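Local coordinates for protein HAD superfamily hydrolase (Brucella suis biovar 1, PDB 6NQ4) that probably acts as a phosphatase of the haloacid dehalogenase superfamily, with a sodium ion bound in its metal site, at residues E51-R65 against S89-V101. Numbering follows the deposited sequence.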
ATOM      1  N   GLU A  51      10.091 -10.108   6.329  1.00 21.17           N
ATOM      2  CA  GLU A  51      11.161 -10.808   7.036  1.00 22.15           C
ATOM      3  C   GLU A  51      12.365 -11.156   6.164  1.00 20.95           C
ATOM      4  O   GLU A  51      13.491 -11.170   6.679  1.00 23.01           O
ATOM      5  CB  GLU A  51      10.595 -12.046   7.751  1.00 24.78           C
ATOM      6  CG  GLU A  51       9.605 -11.630   8.848  1.00 27.26           C
ATOM      7  CD  GLU A  51       9.149 -12.745   9.767  1.00 32.03           C
ATOM      8  OE1 GLU A  51       9.351 -13.941   9.454  1.00 33.20           O
ATOM      9  OE2 GLU A  51       8.565 -12.397  10.818  1.00 33.94           O
ATOM     10  N   THR A  52      12.164 -11.424   4.870  1.00 19.51           N
ATOM     11  CA  THR A  52      13.266 -11.582   3.930  0.62 19.50           C
ATOM     12  C   THR A  52      12.904 -10.897   2.620  1.00 18.65           C
ATOM     13  O   THR A  52      11.726 -10.710   2.303  1.00 19.40           O
ATOM     14  CB  THR A  52      13.616 -13.052   3.637  0.62 23.55           C
ATOM     15  OG1 THR A  52      12.469 -13.725   3.113  0.62 26.63           O
ATOM     16  CG2 THR A  52      14.093 -13.764   4.893  0.62 23.24           C
ATOM     17  N   SER A  53      13.930 -10.507   1.860  1.00 18.41           N
ATOM     18  CA  SER A  53      13.712  -9.948   0.532  1.00 19.17           C
ATOM     19  C   SER A  53      13.972 -11.008  -0.533  1.00 19.17           C
ATOM     20  O   SER A  53      14.570 -12.060  -0.269  1.00 21.81           O
ATOM     21  CB  SER A  53      14.574  -8.711   0.275  1.00 21.13           C
ATOM     22  OG  SER A  53      15.947  -9.010   0.377  1.00 22.40           O
ATOM     23  N   PHE A  54      13.489 -10.731  -1.741  1.00 18.61           N
ATOM     24  CA  PHE A  54      13.507 -11.712  -2.825  1.00 19.11           C
ATOM     25  C   PHE A  54      14.575 -11.316  -3.844  1.00 20.02           C
ATOM     26  O   PHE A  54      14.394 -10.357  -4.611  1.00 20.18           O
ATOM     27  CB  PHE A  54      12.122 -11.830  -3.463  1.00 19.99           C
ATOM     28  CG  PHE A  54      11.014 -12.111  -2.479  1.00 22.40           C
ATOM     29  CD1 PHE A  54      11.223 -12.919  -1.376  1.00 25.97           C
ATOM     30  CD2 PHE A  54       9.758 -11.559  -2.666  1.00 24.63           C
ATOM     31  CE1 PHE A  54      10.189 -13.177  -0.472  1.00 26.52           C
ATOM     32  CE2 PHE A  54       8.730 -11.808  -1.764  1.00 25.20           C
ATOM     33  CZ  PHE A  54       8.953 -12.617  -0.667  1.00 25.86           C
ATOM     34  N   ALA A  55      15.678 -12.060  -3.855  1.00 22.04           N
ATOM     35  CA  ALA A  55      16.785 -11.709  -4.741  1.00 21.84           C
ATOM     36  C   ALA A  55      16.395 -11.601  -6.215  1.00 22.80           C
ATOM     37  O   ALA A  55      16.858 -10.653  -6.879  1.00 22.06           O
ATOM     38  CB  ALA A  55      17.986 -12.642  -4.522  1.00 24.09           C
ATOM     39  N   PRO A  56      15.573 -12.492  -6.788  1.00 23.07           N
ATOM     40  CA  PRO A  56      15.234 -12.325  -8.214  1.00 23.15           C
ATOM     41  C   PRO A  56      14.499 -11.035  -8.515  1.00 21.58           C
ATOM     42  O   PRO A  56      14.718 -10.442  -9.578  1.00 22.24           O
ATOM     43  CB  PRO A  56      14.374 -13.556  -8.525  1.00 25.26           C
ATOM     44  CG  PRO A  56      14.817 -14.586  -7.512  1.00 25.30           C
ATOM     45  CD  PRO A  56      15.052 -13.763  -6.251  1.00 24.75           C
ATOM     46  N   ALA A  57      13.605 -10.600  -7.618  1.00 20.42           N
ATOM     47  CA  ALA A  57      12.876  -9.356  -7.838  1.00 20.34           C
ATOM     48  C   ALA A  57      13.819  -8.169  -7.807  1.00 20.08           C
ATOM     49  O   ALA A  57      13.719  -7.264  -8.646  1.00 20.95           O
ATOM     50  CB  ALA A  57      11.795  -9.206  -6.771  1.00 19.76           C
ATOM     51  N   ILE A  58      14.728  -8.145  -6.830  1.00 19.99           N
ATOM     52  CA  ILE A  58      15.717  -7.068  -6.756  1.00 19.48           C
ATOM     53  C   ILE A  58      16.521  -7.008  -8.050  1.00 20.26           C
ATOM     54  O   ILE A  58      16.719  -5.935  -8.639  1.00 20.57           O
ATOM     55  CB  ILE A  58      16.622  -7.278  -5.527  1.00 19.59           C
ATOM     56  CG1 ILE A  58      15.835  -7.041  -4.224  1.00 19.77           C
ATOM     57  CG2 ILE A  58      17.896  -6.425  -5.628  1.00 20.43           C
ATOM     58  CD1 ILE A  58      16.549  -7.540  -2.994  1.00 20.94           C
ATOM     59  N   ALA A  59      16.963  -8.173  -8.532  1.00 21.24           N
ATOM     60  CA  ALA A  59      17.789  -8.203  -9.736  1.00 21.56           C
ATOM     61  C   ALA A  59      17.015  -7.718 -10.960  1.00 23.41           C
ATOM     62  O   ALA A  59      17.562  -6.989 -11.801  1.00 22.93           O
ATOM     63  CB  ALA A  59      18.339  -9.612  -9.953  1.00 23.07           C
ATOM     64  N   ALA A  60      15.741  -8.101 -11.072  1.00 21.82           N
ATOM     65  CA  ALA A  60      14.919  -7.655 -12.193  1.00 22.30           C
ATOM     66  C   ALA A  60      14.743  -6.139 -12.186  1.00 21.60           C
ATOM     67  O   ALA A  60      14.811  -5.490 -13.238  1.00 22.39           O
ATOM     68  CB  ALA A  60      13.561  -8.352 -12.131  1.00 23.08           C
ATOM     69  N   LEU A  61      14.508  -5.552 -11.006  1.00 19.45           N
ATOM     70  CA  LEU A  61      14.379  -4.100 -10.920  1.00 18.56           C
ATOM     71  C   LEU A  61      15.701  -3.402 -11.241  1.00 19.82           C
ATOM     72  O   LEU A  61      15.710  -2.380 -11.938  1.00 20.93           O
ATOM     73  CB  LEU A  61      13.834  -3.711  -9.542  1.00 17.76           C
ATOM     74  CG  LEU A  61      12.423  -4.235  -9.252  1.00 17.73           C
ATOM     75  CD1 LEU A  61      12.069  -3.949  -7.820  1.00 18.83           C
ATOM     76  CD2 LEU A  61      11.361  -3.639 -10.193  1.00 19.24           C
ATOM     77  N   GLN A  62      16.823  -3.923 -10.731  1.00 20.51           N
ATOM     78  CA  GLN A  62      18.123  -3.345 -11.076  1.00 20.78           C
ATOM     79  C   GLN A  62      18.352  -3.348 -12.581  1.00 22.73           C
ATOM     80  O   GLN A  62      18.838  -2.357 -13.145  1.00 22.86           O
ATOM     81  CB  GLN A  62      19.252  -4.107 -10.374  1.00 21.81           C
ATOM     82  CG  GLN A  62      19.303  -3.915  -8.867  1.00 21.47           C
ATOM     83  CD  GLN A  62      20.286  -4.884  -8.235  1.00 23.05           C
ATOM     84  OE1 GLN A  62      20.355  -6.051  -8.629  1.00 24.39           O
ATOM     85  NE2 GLN A  62      21.065  -4.406  -7.274  1.00 24.34           N
ATOM     86  N   ARG A  63      18.034  -4.463 -13.246  1.00 22.93           N
ATOM     87  CA  ARG A  63      18.264  -4.545 -14.683  1.00 24.21           C
ATOM     88  C   ARG A  63      17.404  -3.539 -15.434  1.00 25.25           C
ATOM     89  O   ARG A  63      17.864  -2.913 -16.397  1.00 26.03           O
ATOM     90  CB  ARG A  63      18.001  -5.967 -15.182  1.00 25.96           C
ATOM     91  CG  ARG A  63      19.030  -7.013 -14.716  1.00 26.83           C
ATOM     92  CD  ARG A  63      19.003  -8.288 -15.572  1.00 28.25           C
ATOM     93  NE  ARG A  63      17.664  -8.866 -15.639  1.00 29.58           N
ATOM     94  CZ  ARG A  63      17.124  -9.615 -14.680  1.00 31.31           C
ATOM     95  NH1 ARG A  63      17.816  -9.893 -13.582  1.00 29.26           N
ATOM     96  NH2 ARG A  63      15.890 -10.088 -14.819  1.00 31.43           N
ATOM     97  N   ALA A  64      16.160  -3.354 -14.991  1.00 24.04           N
ATOM     98  CA  ALA A  64      15.303  -2.358 -15.623  1.00 24.44           C
ATOM     99  C   ALA A  64      15.873  -0.952 -15.466  1.00 23.58           C
ATOM    100  O   ALA A  64      15.889  -0.173 -16.428  1.00 23.75           O
ATOM    101  CB  ALA A  64      13.878  -2.453 -15.076  1.00 24.38           C
ATOM    102  N   ARG A  65      16.349  -0.603 -14.267  1.00 22.43           N
ATOM    103  CA  ARG A  65      16.927   0.729 -14.074  1.00 23.26           C
ATOM    104  C   ARG A  65      18.182   0.911 -14.915  1.00 25.13           C
ATOM    105  O   ARG A  65      18.466   2.017 -15.391  1.00 25.56           O
ATOM    106  CB  ARG A  65      17.261   0.950 -12.602  1.00 24.19           C
ATOM    107  CG  ARG A  65      16.059   1.031 -11.719  1.00 23.17           C
ATOM    108  CD  ARG A  65      16.424   1.535 -10.328  1.00 23.64           C
ATOM    109  NE  ARG A  65      16.714   2.973 -10.316  1.00 23.79           N
ATOM    110  CZ  ARG A  65      17.872   3.529  -9.960  1.00 25.75           C
ATOM    111  NH1 ARG A  65      18.903   2.777  -9.601  1.00 27.73           N
ATOM    112  NH2 ARG A  65      18.000   4.851  -9.967  1.00 26.96           N
ATOM    113  N   SER A  89      16.109  -1.557   3.507  1.00 14.29           N
ATOM    114  CA  SER A  89      17.563  -1.667   3.652  1.00 14.68           C
ATOM    115  C   SER A  89      17.934  -2.748   4.657  1.00 15.15           C
ATOM    116  O   SER A  89      18.846  -3.546   4.411  1.00 17.40           O
ATOM    117  CB  SER A  89      18.155  -0.313   4.057  1.00 14.99           C
ATOM    118  OG  SER A  89      18.007   0.598   2.988  1.00 19.31           O
ATOM    119  N   LEU A  90      17.240  -2.782   5.804  1.00 13.80           N
ATOM    120  CA  LEU A  90      17.491  -3.825   6.802  1.00 15.17           C
ATOM    121  C   LEU A  90      17.235  -5.219   6.237  1.00 16.23           C
ATOM    122  O   LEU A  90      17.926  -6.171   6.621  1.00 18.67           O
ATOM    123  CB  LEU A  90      16.642  -3.558   8.053  1.00 16.37           C
ATOM    124  CG  LEU A  90      17.227  -2.429   8.929  1.00 18.20           C
ATOM    125  CD1 LEU A  90      16.115  -1.766   9.712  1.00 18.29           C
ATOM    126  CD2 LEU A  90      18.252  -2.996   9.899  1.00 22.37           C
ATOM    127  N   LEU A  91      16.278  -5.350   5.308  1.00 14.82           N
ATOM    128  CA  LEU A  91      15.960  -6.623   4.669  1.00 16.03           C
ATOM    129  C   LEU A  91      16.847  -6.923   3.464  1.00 18.69           C
ATOM    130  O   LEU A  91      16.646  -7.946   2.811  1.00 20.39           O
ATOM    131  CB  LEU A  91      14.481  -6.630   4.258  1.00 16.61           C
ATOM    132  CG  LEU A  91      13.499  -6.597   5.424  1.00 17.91           C
ATOM    133  CD1 LEU A  91      12.059  -6.453   4.947  1.00 20.19           C
ATOM    134  CD2 LEU A  91      13.689  -7.868   6.274  1.00 22.11           C
ATOM    135  N   GLY A  92      17.821  -6.070   3.146  1.00 18.29           N
ATOM    136  CA  GLY A  92      18.762  -6.353   2.075  1.00 19.11           C
ATOM    137  C   GLY A  92      18.425  -5.799   0.706  1.00 19.91           C
ATOM    138  O   GLY A  92      19.090  -6.169  -0.269  1.00 21.86           O
ATOM    139  N   VAL A  93      17.435  -4.921   0.594  1.00 18.26           N
ATOM    140  CA  VAL A  93      17.136  -4.276  -0.684  1.00 18.34           C
ATOM    141  C   VAL A  93      18.117  -3.130  -0.924  1.00 19.09           C
ATOM    142  O   VAL A  93      18.135  -2.155  -0.154  1.00 18.59           O
ATOM    143  CB  VAL A  93      15.692  -3.761  -0.714  1.00 18.80           C
ATOM    144  CG1 VAL A  93      15.366  -3.164  -2.097  1.00 20.21           C
ATOM    145  CG2 VAL A  93      14.720  -4.869  -0.310  1.00 19.86           C
ATOM    146  N   PRO A  94      18.922  -3.192  -1.982  1.00 20.26           N
ATOM    147  CA  PRO A  94      19.868  -2.111  -2.271  1.00 21.38           C
ATOM    148  C   PRO A  94      19.149  -0.912  -2.860  1.00 20.49           C
ATOM    149  O   PRO A  94      18.134  -1.040  -3.554  1.00 20.42           O
ATOM    150  CB  PRO A  94      20.798  -2.739  -3.313  1.00 23.11           C
ATOM    151  CG  PRO A  94      19.922  -3.684  -4.054  1.00 21.53           C
ATOM    152  CD  PRO A  94      18.973  -4.260  -2.997  1.00 21.34           C
ATOM    153  N   GLU A  95      19.679   0.278  -2.564  1.00 20.65           N
ATOM    154  CA  GLU A  95      19.004   1.480  -3.039  1.00 23.13           C
ATOM    155  C   GLU A  95      19.044   1.601  -4.558  1.00 21.59           C
ATOM    156  O   GLU A  95      18.172   2.265  -5.132  1.00 21.70           O
ATOM    157  CB  GLU A  95      19.442   2.749  -2.277  1.00 28.51           C
ATOM    158  CG  GLU A  95      20.936   3.044  -2.248  1.00 29.21           C
ATOM    159  CD  GLU A  95      21.374   3.977  -1.099  1.00 28.45           C
ATOM    160  OE1 GLU A  95      21.730   5.149  -1.379  1.00 25.19           O
ATOM    161  OE2 GLU A  95      21.386   3.526   0.079  1.00 30.39           O
ATOM    162  N   ASN A  96      19.994   0.928  -5.232  1.00 22.84           N
ATOM    163  CA  ASN A  96      20.040   0.981  -6.693  1.00 22.91           C
ATOM    164  C   ASN A  96      18.940   0.158  -7.370  1.00 22.91           C
ATOM    165  O   ASN A  96      18.906   0.109  -8.606  1.00 23.97           O
ATOM    166  CB  ASN A  96      21.443   0.658  -7.246  1.00 24.50           C
ATOM    167  CG  ASN A  96      21.856  -0.797  -7.037  1.00 25.01           C
ATOM    168  OD1 ASN A  96      21.064  -1.636  -6.621  1.00 24.48           O
ATOM    169  ND2 ASN A  96      23.126  -1.096  -7.337  1.00 30.41           N
ATOM    170  N   ALA A  97      18.044  -0.483  -6.612  1.00 20.17           N
ATOM    171  CA  ALA A  97      16.931  -1.223  -7.202  1.00 20.22           C
ATOM    172  C   ALA A  97      15.696  -0.367  -7.447  1.00 19.08           C
ATOM    173  O   ALA A  97      14.729  -0.853  -8.042  1.00 21.01           O
ATOM    174  CB  ALA A  97      16.544  -2.420  -6.324  1.00 21.22           C
ATOM    175  N   TYR A  98      15.686   0.882  -6.995  1.00 17.12           N
ATOM    176  CA  TYR A  98      14.509   1.716  -7.164  1.00 16.79           C
ATOM    177  C   TYR A  98      14.944   3.173  -7.195  1.00 16.74           C
ATOM    178  O   TYR A  98      16.049   3.522  -6.762  1.00 19.06           O
ATOM    179  CB  TYR A  98      13.480   1.447  -6.037  1.00 16.91           C
ATOM    180  CG  TYR A  98      14.046   1.677  -4.643  1.00 16.66           C
ATOM    181  CD1 TYR A  98      14.725   0.664  -3.974  1.00 16.76           C
ATOM    182  CD2 TYR A  98      13.922   2.912  -4.010  1.00 18.21           C
ATOM    183  CE1 TYR A  98      15.267   0.878  -2.708  1.00 18.33           C
ATOM    184  CE2 TYR A  98      14.457   3.135  -2.763  1.00 17.82           C
ATOM    185  CZ  TYR A  98      15.133   2.126  -2.108  1.00 17.69           C
ATOM    186  OH  TYR A  98      15.654   2.365  -0.848  1.00 20.29           O
ATOM    187  N   ASP A  99      14.061   4.025  -7.709  1.00 17.82           N
ATOM    188  CA  ASP A  99      14.296   5.462  -7.698  1.00 17.65           C
ATOM    189  C   ASP A  99      13.625   6.159  -6.530  1.00 18.09           C
ATOM    190  O   ASP A  99      14.236   7.040  -5.912  1.00 20.90           O
ATOM    191  CB  ASP A  99      13.808   6.080  -9.011  1.00 18.78           C
ATOM    192  CG  ASP A  99      14.671   5.677 -10.185  1.00 20.56           C
ATOM    193  OD1 ASP A  99      15.648   6.409 -10.463  1.00 23.93           O
ATOM    194  OD2 ASP A  99      14.398   4.618 -10.800  1.00 20.02           O
ATOM    195  N   ARG A 100      12.399   5.764  -6.191  1.00 16.78           N
ATOM    196  CA  ARG A 100      11.660   6.418  -5.122  1.00 17.63           C
ATOM    197  C   ARG A 100      10.617   5.453  -4.586  1.00 15.61           C
ATOM    198  O   ARG A 100      10.197   4.525  -5.289  1.00 16.63           O
ATOM    199  CB  ARG A 100      11.004   7.727  -5.594  1.00 23.02           C
ATOM    200  CG  ARG A 100      11.390   8.890  -4.692  1.00 33.25           C
ATOM    201  CD  ARG A 100      10.726  10.192  -5.062  1.00 37.17           C
ATOM    202  NE  ARG A 100      11.623  11.092  -5.770  1.00 41.74           N
ATOM    203  CZ  ARG A 100      11.234  12.264  -6.249  1.00 43.36           C
ATOM    204  NH1 ARG A 100      12.091  13.051  -6.888  1.00 45.31           N
ATOM    205  NH2 ARG A 100       9.971  12.640  -6.089  1.00 43.77           N
ATOM    206  N   VAL A 101      10.228   5.675  -3.322  1.00 15.37           N
ATOM    207  CA  VAL A 101       9.139   4.948  -2.671  1.00 14.91           C
ATOM    208  C   VAL A 101       8.000   5.921  -2.417  1.00 15.61           C
ATOM    209  O   VAL A 101       8.232   7.036  -1.922  1.00 17.16           O
ATOM    210  CB  VAL A 101       9.610   4.322  -1.346  1.00 15.89           C
ATOM    211  CG1 VAL A 101       8.446   3.627  -0.634  1.00 17.29           C
ATOM    212  CG2 VAL A 101      10.731   3.315  -1.600  1.00 17.88           C
TER
HETATM  213  O   HOH W   1      16.529 -10.833   3.292  1.00 26.18           O
HETATM  214  O   HOH W   2      20.690  -0.615 -11.350  1.00 48.72           O
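Arg65 reaches from helix 55-66 to grip Asp99 side-on, its NE bonding OD2 and its NH2 bonding OD1 (2.9 Å), both nearly straight. The planes stand 67° apart, and the carboxylate oxygens lie in the guanidinium plane while being met from above their own. A bend at chi3 (74°) turns the guanidinium against the backbone of Asn96-Tyr98, where Tyr98 O sits over the centre of one face and NH1 makes a more bent bond (2.8 Å) to Asn96 O, approaching from above the carbonyl plane. Arginine suits this place because it serves a charge and a carbonyl together; Asp99 OD2 is also bonded by Ile71 N of the neighbouring strand.

One turn back, the extended chain of Gln62 lays CG against Ala97 and sends NE2 to Asn96 OD1 (2.8 Å). The small Ala97 lets the 3-10 segment 95-97 come close to the helix, and Leu61 CB rests 3.3 Å from Ala97 O, a buried carbonyl without a polar partner. In branched Ile58, CG1 lies beside the backbone N (chi1 -69°) and CG2 anti to it; the branches diverge, CG2 to Pro94 CD (3.6 Å), CD1 to Val93. At the far end Ser53 OG donates to Leu91 O (2.7 Å), and Gly92 closes helix 81-90 in a Schellman motif. The contact joins the first helix of the parallel Rossmann-like HAD core to the loop leading into edge strand 100-103.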